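Side-chain contacts in invasion protein INVA (Salmonella enterica, PDB 2X49), which takes part in type III protein export across the bacterial inner membrane and in invasion of the intestinal epithelium, this chain being its C-terminal domain: residues E29-Q34 and E128-L133; I59-L62 and R67-Q70. One frame throughout, in Å; residues are numbered along the deposited sequence.

Contact 1: residues E29-Q34 and E128-L133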
ATOM      1  N   GLU A  29       0.755 -20.352   0.837  1.00 19.15           N
ATOM      2  CA  GLU A  29      -0.183 -20.500   1.967  1.00 20.56           C
ATOM      3  C   GLU A  29       0.008 -19.332   2.917  1.00 21.18           C
ATOM      4  O   GLU A  29      -0.955 -18.744   3.421  1.00 21.09           O
ATOM      5  CB  GLU A  29      -0.026 -21.860   2.663  1.00 22.18           C
ATOM      6  CG  GLU A  29      -0.150 -23.078   1.677  1.00 25.89           C
ATOM      7  CD  GLU A  29       1.223 -23.711   1.205  1.00 28.18           C
ATOM      8  OE1 GLU A  29       1.496 -24.905   1.538  1.00 33.71           O
ATOM      9  OE2 GLU A  29       2.007 -23.047   0.484  1.00 21.03           O
ATOM     10  N   ARG A  30       1.268 -18.952   3.065  1.00 19.88           N
ATOM     11  CA  ARG A  30       1.627 -17.878   4.009  1.00 21.14           C
ATOM     12  C   ARG A  30       1.223 -16.493   3.459  1.00 19.97           C
ATOM     13  O   ARG A  30       0.795 -15.593   4.202  1.00 20.28           O
ATOM     14  CB  ARG A  30       3.108 -17.901   4.339  1.00 21.17           C
ATOM     15  CG  ARG A  30       3.411 -18.961   5.335  1.00 24.16           C
ATOM     16  CD  ARG A  30       4.910 -19.297   5.304  1.00 29.31           C
ATOM     17  NE  ARG A  30       5.682 -18.212   5.899  1.00 34.10           N
ATOM     18  CZ  ARG A  30       7.007 -18.095   5.872  1.00 37.55           C
ATOM     19  NH1 ARG A  30       7.781 -19.000   5.278  1.00 37.17           N
ATOM     20  NH2 ARG A  30       7.569 -17.050   6.470  1.00 38.48           N
ATOM     21  N   LEU A  31       1.335 -16.342   2.150  1.00 18.65           N
ATOM     22  CA  LEU A  31       0.851 -15.121   1.466  1.00 19.24           C
ATOM     23  C   LEU A  31      -0.625 -14.928   1.769  1.00 19.08           C
ATOM     24  O   LEU A  31      -1.081 -13.816   2.120  1.00 18.19           O
ATOM     25  CB  LEU A  31       1.104 -15.136  -0.053  1.00 19.19           C
ATOM     26  CG  LEU A  31       0.423 -14.063  -0.899  1.00 19.52           C
ATOM     27  CD1 LEU A  31       0.945 -12.700  -0.449  1.00 20.42           C
ATOM     28  CD2 LEU A  31       0.697 -14.311  -2.434  1.00 21.59           C
ATOM     29  N   ARG A  32      -1.366 -16.010   1.638  1.00 17.87           N
ATOM     30  CA  ARG A  32      -2.840 -15.954   1.799  1.00 17.20           C
ATOM     31  C   ARG A  32      -3.206 -15.710   3.234  1.00 16.90           C
ATOM     32  O   ARG A  32      -4.047 -14.855   3.528  1.00 16.91           O
ATOM     33  CB  ARG A  32      -3.573 -17.189   1.273  1.00 18.29           C
ATOM     34  CG  ARG A  32      -3.448 -17.291  -0.224  1.00 18.59           C
ATOM     35  CD  ARG A  32      -4.142 -18.502  -0.756  1.00 22.98           C
ATOM     36  NE  ARG A  32      -5.555 -18.180  -0.926  1.00 26.61           N
ATOM     37  CZ  ARG A  32      -6.575 -19.014  -0.790  1.00 33.15           C
ATOM     38  NH1 ARG A  32      -6.406 -20.281  -0.447  1.00 33.56           N
ATOM     39  NH2 ARG A  32      -7.792 -18.561  -1.003  1.00 34.84           N
ATOM     40  N   SER A  33      -2.551 -16.395   4.144  1.00 16.89           N
ATOM     41  CA  SER A  33      -2.935 -16.266   5.546  1.00 16.67           C
ATOM     42  C   SER A  33      -2.566 -14.909   6.090  1.00 16.27           C
ATOM     43  O   SER A  33      -3.346 -14.268   6.822  1.00 14.89           O
ATOM     44  CB  SER A  33      -2.347 -17.392   6.424  1.00 17.71           C
ATOM     45  OG  SER A  33      -0.958 -17.458   6.289  1.00 20.96           O
ATOM     46  N   GLN A  34      -1.375 -14.455   5.730  1.00 14.89           N
ATOM     47  CA  GLN A  34      -0.852 -13.163   6.243  1.00 15.33           C
ATOM     48  C   GLN A  34      -1.631 -11.981   5.663  1.00 13.15           C
ATOM     49  O   GLN A  34      -1.873 -10.988   6.355  1.00 14.19           O
ATOM     50  CB  GLN A  34       0.640 -12.974   6.030  1.00 15.23           C
ATOM     51  CG  GLN A  34       1.161 -11.835   6.918  1.00 16.31           C
ATOM     52  CD  GLN A  34       1.005 -12.124   8.431  1.00 19.30           C
ATOM     53  OE1 GLN A  34       1.250 -13.237   8.895  1.00 20.18           O
ATOM     54  NE2 GLN A  34       0.631 -11.102   9.204  1.00 21.36           N
ATOM     55  N   GLU A 128      10.551  -9.561   2.672  1.00 16.66           N
ATOM     56  CA  GLU A 128      10.536  -8.507   1.653  1.00 15.53           C
ATOM     57  C   GLU A 128       9.598  -8.926   0.495  1.00 15.75           C
ATOM     58  O   GLU A 128       8.817  -8.139   0.001  1.00 15.20           O
ATOM     59  CB  GLU A 128      11.951  -8.184   1.140  1.00 17.44           C
ATOM     60  CG  GLU A 128      11.954  -7.207  -0.035  1.00 19.55           C
ATOM     61  CD  GLU A 128      11.627  -5.763   0.345  1.00 21.69           C
ATOM     62  OE1 GLU A 128      11.309  -5.467   1.526  1.00 20.89           O
ATOM     63  OE2 GLU A 128      11.687  -4.914  -0.569  1.00 24.43           O
ATOM     64  N   LEU A 129       9.640 -10.183   0.132  1.00 16.23           N
ATOM     65  CA  LEU A 129       8.853 -10.678  -1.006  1.00 16.53           C
ATOM     66  C   LEU A 129       7.367 -10.571  -0.667  1.00 16.33           C
ATOM     67  O   LEU A 129       6.570 -10.093  -1.441  1.00 16.12           O
ATOM     68  CB  LEU A 129       9.176 -12.133  -1.317  1.00 17.56           C
ATOM     69  CG  LEU A 129       8.296 -12.783  -2.420  1.00 15.97           C
ATOM     70  CD1 LEU A 129       8.302 -11.994  -3.703  1.00 18.55           C
ATOM     71  CD2 LEU A 129       8.756 -14.198  -2.648  1.00 15.79           C
ATOM     72  N   TYR A 130       7.059 -10.939   0.559  1.00 15.78           N
ATOM     73  CA  TYR A 130       5.668 -10.793   1.044  1.00 16.22           C
ATOM     74  C   TYR A 130       5.231  -9.328   0.995  1.00 16.84           C
ATOM     75  O   TYR A 130       4.126  -8.991   0.500  1.00 16.94           O
ATOM     76  CB  TYR A 130       5.493 -11.294   2.477  1.00 16.16           C
ATOM     77  CG  TYR A 130       4.127 -10.863   3.001  1.00 17.81           C
ATOM     78  CD1 TYR A 130       2.999 -11.473   2.549  1.00 17.46           C
ATOM     79  CD2 TYR A 130       3.991  -9.875   3.938  1.00 18.88           C
ATOM     80  CE1 TYR A 130       1.746 -11.073   2.966  1.00 17.95           C
ATOM     81  CE2 TYR A 130       2.740  -9.466   4.377  1.00 18.43           C
ATOM     82  CZ  TYR A 130       1.620 -10.084   3.892  1.00 17.02           C
ATOM     83  OH  TYR A 130       0.332  -9.700   4.318  1.00 19.20           O
ATOM     84  N   HIS A 131       6.075  -8.428   1.469  1.00 17.42           N
ATOM     85  CA  HIS A 131       5.725  -6.983   1.431  1.00 18.27           C
ATOM     86  C   HIS A 131       5.471  -6.490   0.018  1.00 17.71           C
ATOM     87  O   HIS A 131       4.466  -5.818  -0.269  1.00 17.43           O
ATOM     88  CB  HIS A 131       6.789  -6.125   2.113  1.00 18.86           C
ATOM     89  CG  HIS A 131       6.400  -4.688   2.307  1.00 20.15           C
ATOM     90  ND1 HIS A 131       7.062  -3.548   2.025  1.00 25.74           N
ATOM     91  CD2 HIS A 131       5.204  -4.307   2.875  1.00 21.14           C
ATOM     92  CE1 HIS A 131       6.268  -2.500   2.429  1.00 21.26           C
ATOM     93  NE2 HIS A 131       5.158  -2.985   2.956  1.00 24.34           N
ATOM     94  N   CYS A 132       6.361  -6.837  -0.888  1.00 16.47           N
ATOM     95  CA  CYS A 132       6.240  -6.456  -2.309  1.00 17.76           C
ATOM     96  C   CYS A 132       4.889  -6.924  -2.852  1.00 16.96           C
ATOM     97  O   CYS A 132       4.142  -6.169  -3.513  1.00 16.28           O
ATOM     98  CB  CYS A 132       7.320  -7.110  -3.156  1.00 18.38           C
ATOM     99  SG  CYS A 132       8.886  -6.258  -3.003  1.00 25.87           S
ATOM    100  N   LEU A 133       4.626  -8.188  -2.603  1.00 17.61           N
ATOM    101  CA  LEU A 133       3.372  -8.832  -3.139  1.00 16.05           C
ATOM    102  C   LEU A 133       2.130  -8.177  -2.534  1.00 17.05           C
ATOM    103  O   LEU A 133       1.148  -7.839  -3.219  1.00 17.29           O
ATOM    104  CB  LEU A 133       3.354 -10.319  -2.882  1.00 15.41           C
ATOM    105  CG  LEU A 133       4.341 -11.084  -3.719  1.00 17.15           C
ATOM    106  CD1 LEU A 133       4.482 -12.530  -3.207  1.00 18.10           C
ATOM    107  CD2 LEU A 133       3.870 -11.145  -5.178  1.00 19.44           C
TER
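Leu31 of helix 27-39 meets Tyr130 and Leu133 of helix 125-139. Its CG is anti to the backbone N (chi1 169°). This swings the isobutyl end across the gap, although the CB itself does not head for the other helix. The CD1 methyl does the touching. It approaches the Tyr130 ring obliquely, 3.8 Å from Tyr130 CD1. The same methyl reaches Leu133 CB at 4.2 Å, so one carbon bridges two residues a helical turn apart. Leu31 also packs on Leu43 and on Val46 of strand 46-50, which keeps its end buried.

One turn further on, Gln34 sits against the phenol end of the same ring. Its side chain begins toward helix 125-139, then bends at chi2 (63°), so the aliphatic part makes the contact and the amide leads away. Gln34 CG is 3.5 Å from Tyr130 CZ, and Gln34 CB is 3.8 Å from Tyr130 CE1. The amide plane stands almost perpendicular to the ring.

Tyr130 OH lies 3.3 Å from Gln34 O, but its hydrogen bond is to Asp38 OD2. Gln34 NE2 hydrogen-bonds to the other carboxylate oxygen, Asp38 OD1. Asp38 therefore ties down both polar ends, while the carbon atoms do the packing between them. No hydrogen bond joins the two segments directly.

The two local helix axes approach to 10.8 Å and cross at -57°. This spacing is wide, and the long Tyr130 side chain spans much of it. The contact is plain helix-helix packing within the InvA C-terminal domain: the Tyr130 ring packs against Leu31 and the aliphatic part of Gln34, with Asp38 hydrogen-bonded to both Tyr130 OH and Gln34 NE2.

Contact 2: residues I59-L62 and R67-Q70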
ATOM      1  N   ILE A  59      10.920 -12.974  -9.480  1.00 16.18           N
ATOM      2  CA  ILE A  59       9.534 -13.494  -9.339  1.00 17.27           C
ATOM      3  C   ILE A  59       8.615 -12.624 -10.159  1.00 16.95           C
ATOM      4  O   ILE A  59       8.814 -11.432 -10.201  1.00 16.32           O
ATOM      5  CB  ILE A  59       9.035 -13.455  -7.849  1.00 18.59           C
ATOM      6  CG1 ILE A  59       9.923 -14.345  -6.937  1.00 21.58           C
ATOM      7  CG2 ILE A  59       7.582 -13.876  -7.763  1.00 20.03           C
ATOM      8  CD1 ILE A  59       9.559 -15.797  -6.921  1.00 25.14           C
ATOM      9  N   VAL A  60       7.688 -13.226 -10.881  1.00 14.80           N
ATOM     10  CA  VAL A  60       6.617 -12.475 -11.559  1.00 15.37           C
ATOM     11  C   VAL A  60       5.236 -12.791 -11.045  1.00 13.74           C
ATOM     12  O   VAL A  60       4.807 -13.930 -10.857  1.00 15.05           O
ATOM     13  CB  VAL A  60       6.615 -12.762 -13.097  1.00 13.99           C
ATOM     14  CG1 VAL A  60       5.665 -11.782 -13.905  1.00 15.33           C
ATOM     15  CG2 VAL A  60       8.005 -12.669 -13.668  1.00 14.80           C
ATOM     16  N   LEU A  61       4.499 -11.718 -10.828  1.00 14.59           N
ATOM     17  CA  LEU A  61       3.102 -11.829 -10.417  1.00 13.95           C
ATOM     18  C   LEU A  61       2.196 -11.617 -11.609  1.00 13.01           C
ATOM     19  O   LEU A  61       2.243 -10.587 -12.254  1.00 12.90           O
ATOM     20  CB  LEU A  61       2.798 -10.800  -9.283  1.00 13.17           C
ATOM     21  CG  LEU A  61       1.304 -10.649  -8.948  1.00 14.42           C
ATOM     22  CD1 LEU A  61       0.766 -11.915  -8.322  1.00 19.22           C
ATOM     23  CD2 LEU A  61       1.106  -9.406  -8.064  1.00 18.75           C
ATOM     24  N   LEU A  62       1.331 -12.596 -11.846  1.00 13.82           N
ATOM     25  CA  LEU A  62       0.258 -12.514 -12.838  1.00 14.73           C
ATOM     26  C   LEU A  62      -1.091 -12.459 -12.132  1.00 15.00           C
ATOM     27  O   LEU A  62      -1.422 -13.213 -11.216  1.00 15.24           O
ATOM     28  CB  LEU A  62       0.210 -13.719 -13.786  1.00 15.13           C
ATOM     29  CG  LEU A  62       1.484 -14.174 -14.426  1.00 18.33           C
ATOM     30  CD1 LEU A  62       1.150 -15.324 -15.406  1.00 17.82           C
ATOM     31  CD2 LEU A  62       2.189 -12.994 -15.082  1.00 22.32           C
ATOM     32  N   ARG A  67       0.855 -10.410 -16.832  1.00 19.04           N
ATOM     33  CA  ARG A  67       1.978  -9.941 -16.006  1.00 20.61           C
ATOM     34  C   ARG A  67       1.641  -8.577 -15.459  1.00 20.62           C
ATOM     35  O   ARG A  67       1.296  -7.665 -16.204  1.00 21.24           O
ATOM     36  CB  ARG A  67       3.269  -9.859 -16.821  1.00 21.27           C
ATOM     37  CG  ARG A  67       3.833 -11.206 -17.194  1.00 24.85           C
ATOM     38  CD  ARG A  67       4.816 -11.107 -18.354  1.00 29.98           C
ATOM     39  NE  ARG A  67       5.993 -11.927 -18.101  1.00 33.66           N
ATOM     40  CZ  ARG A  67       6.034 -13.250 -18.224  1.00 37.68           C
ATOM     41  NH1 ARG A  67       4.952 -13.931 -18.598  1.00 37.90           N
ATOM     42  NH2 ARG A  67       7.168 -13.891 -17.970  1.00 39.47           N
ATOM     43  N   VAL A  68       1.751  -8.460 -14.153  1.00 19.84           N
ATOM     44  CA  VAL A  68       1.479  -7.197 -13.419  1.00 20.82           C
ATOM     45  C   VAL A  68       2.757  -6.535 -12.926  1.00 20.87           C
ATOM     46  O   VAL A  68       2.989  -5.329 -13.060  1.00 22.04           O
ATOM     47  CB  VAL A  68       0.535  -7.465 -12.248  1.00 21.28           C
ATOM     48  CG1 VAL A  68       0.590  -6.362 -11.220  1.00 25.18           C
ATOM     49  CG2 VAL A  68      -0.909  -7.643 -12.800  1.00 21.80           C
ATOM     50  N   GLU A  69       3.601  -7.367 -12.362  1.00 20.66           N
ATOM     51  CA  GLU A  69       4.910  -6.900 -11.863  1.00 21.40           C
ATOM     52  C   GLU A  69       5.920  -8.001 -11.807  1.00 19.74           C
ATOM     53  O   GLU A  69       5.595  -9.134 -11.513  1.00 18.62           O
ATOM     54  CB  GLU A  69       4.755  -6.367 -10.427  1.00 23.13           C
ATOM     55  CG  GLU A  69       4.533  -4.873 -10.291  1.00 28.60           C
ATOM     56  CD  GLU A  69       5.655  -4.062 -10.888  1.00 33.49           C
ATOM     57  OE1 GLU A  69       6.793  -4.580 -10.946  1.00 37.21           O
ATOM     58  OE2 GLU A  69       5.401  -2.910 -11.308  1.00 38.29           O
ATOM     59  N   GLN A  70       7.153  -7.627 -12.056  1.00 19.75           N
ATOM     60  CA  GLN A  70       8.288  -8.530 -11.839  1.00 19.65           C
ATOM     61  C   GLN A  70       9.102  -7.934 -10.702  1.00 19.51           C
ATOM     62  O   GLN A  70       9.525  -6.748 -10.756  1.00 20.82           O
ATOM     63  CB  GLN A  70       9.138  -8.686 -13.108  1.00 19.94           C
ATOM     64  CG  GLN A  70      10.299  -9.706 -12.971  1.00 22.33           C
ATOM     65  CD  GLN A  70      10.907 -10.145 -14.324  1.00 27.07           C
ATOM     66  OE1 GLN A  70      10.217 -10.226 -15.346  1.00 32.68           O
ATOM     67  NE2 GLN A  70      12.194 -10.463 -14.314  1.00 28.15           N
TER
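Val60 and Gln70 face each other as a non-hydrogen-bonded pair in the antiparallel beta hairpin of strands 58-63 and 66-72. A classic beta bulge interrupts the pairing: Val68 and Glu69 both lie opposite Leu61.

The tight part is the backbone around Leu61. Leu61 N gives a nearly straight bond to Glu69 O, 2.9 Å long. Leu61 O accepts from Val68 N at 2.9 Å and, weakly, from Glu69 N at 3.5 Å. One carbonyl oxygen thus serves both bulge residues. Two CA-H...O contacts, Val60 CA to Glu69 O and Gln70 CA to Ile59 O, add to the backbone pairing. Leu61 and Val68 both touch Thr136 of helix 125-139.

The looser part is the Arg67 and Gln70 side chains, which are exposed, while Val60 and Leu62 on the same face are buried. Strand 66-72 is an outer strand of its sheet, and strand 10-14 flanks strand 58-63 on the other side. With chi1 at -176° the Gln70 chain leaves opposite its own N and runs on extended past Val60 CG2, with Gln70 OE1 3.7 Å from that methyl. Arg67 bends at chi3, which carries its guanidinium back over Val60. The other Val60 methyl, CG1, lies over one face of that guanidinium and is 3.8 Å from Arg67 CG.

How the contacts relate
The centres of contacts 1 and 2 lie about 14 Å apart. Along the chain, contact 2 is nested inside the loop closed by contact 1: helix 27-39 comes first, then the hairpin of strands 58-63 and 66-72, then helix 125-139. Helix 125-139 links the two. Leu133, which takes part in contact 1, sends its CD2 to 4.3 Å from Leu61 CB of contact 2, and also packs on Phe71 of strand 66-72. Strand 46-50, at the opposite edge of the same mixed sheet, meets helix 27-39. Contact 1 thus packs two helices together, and contact 2 pairs two strands of the sheet within the C-terminal domain.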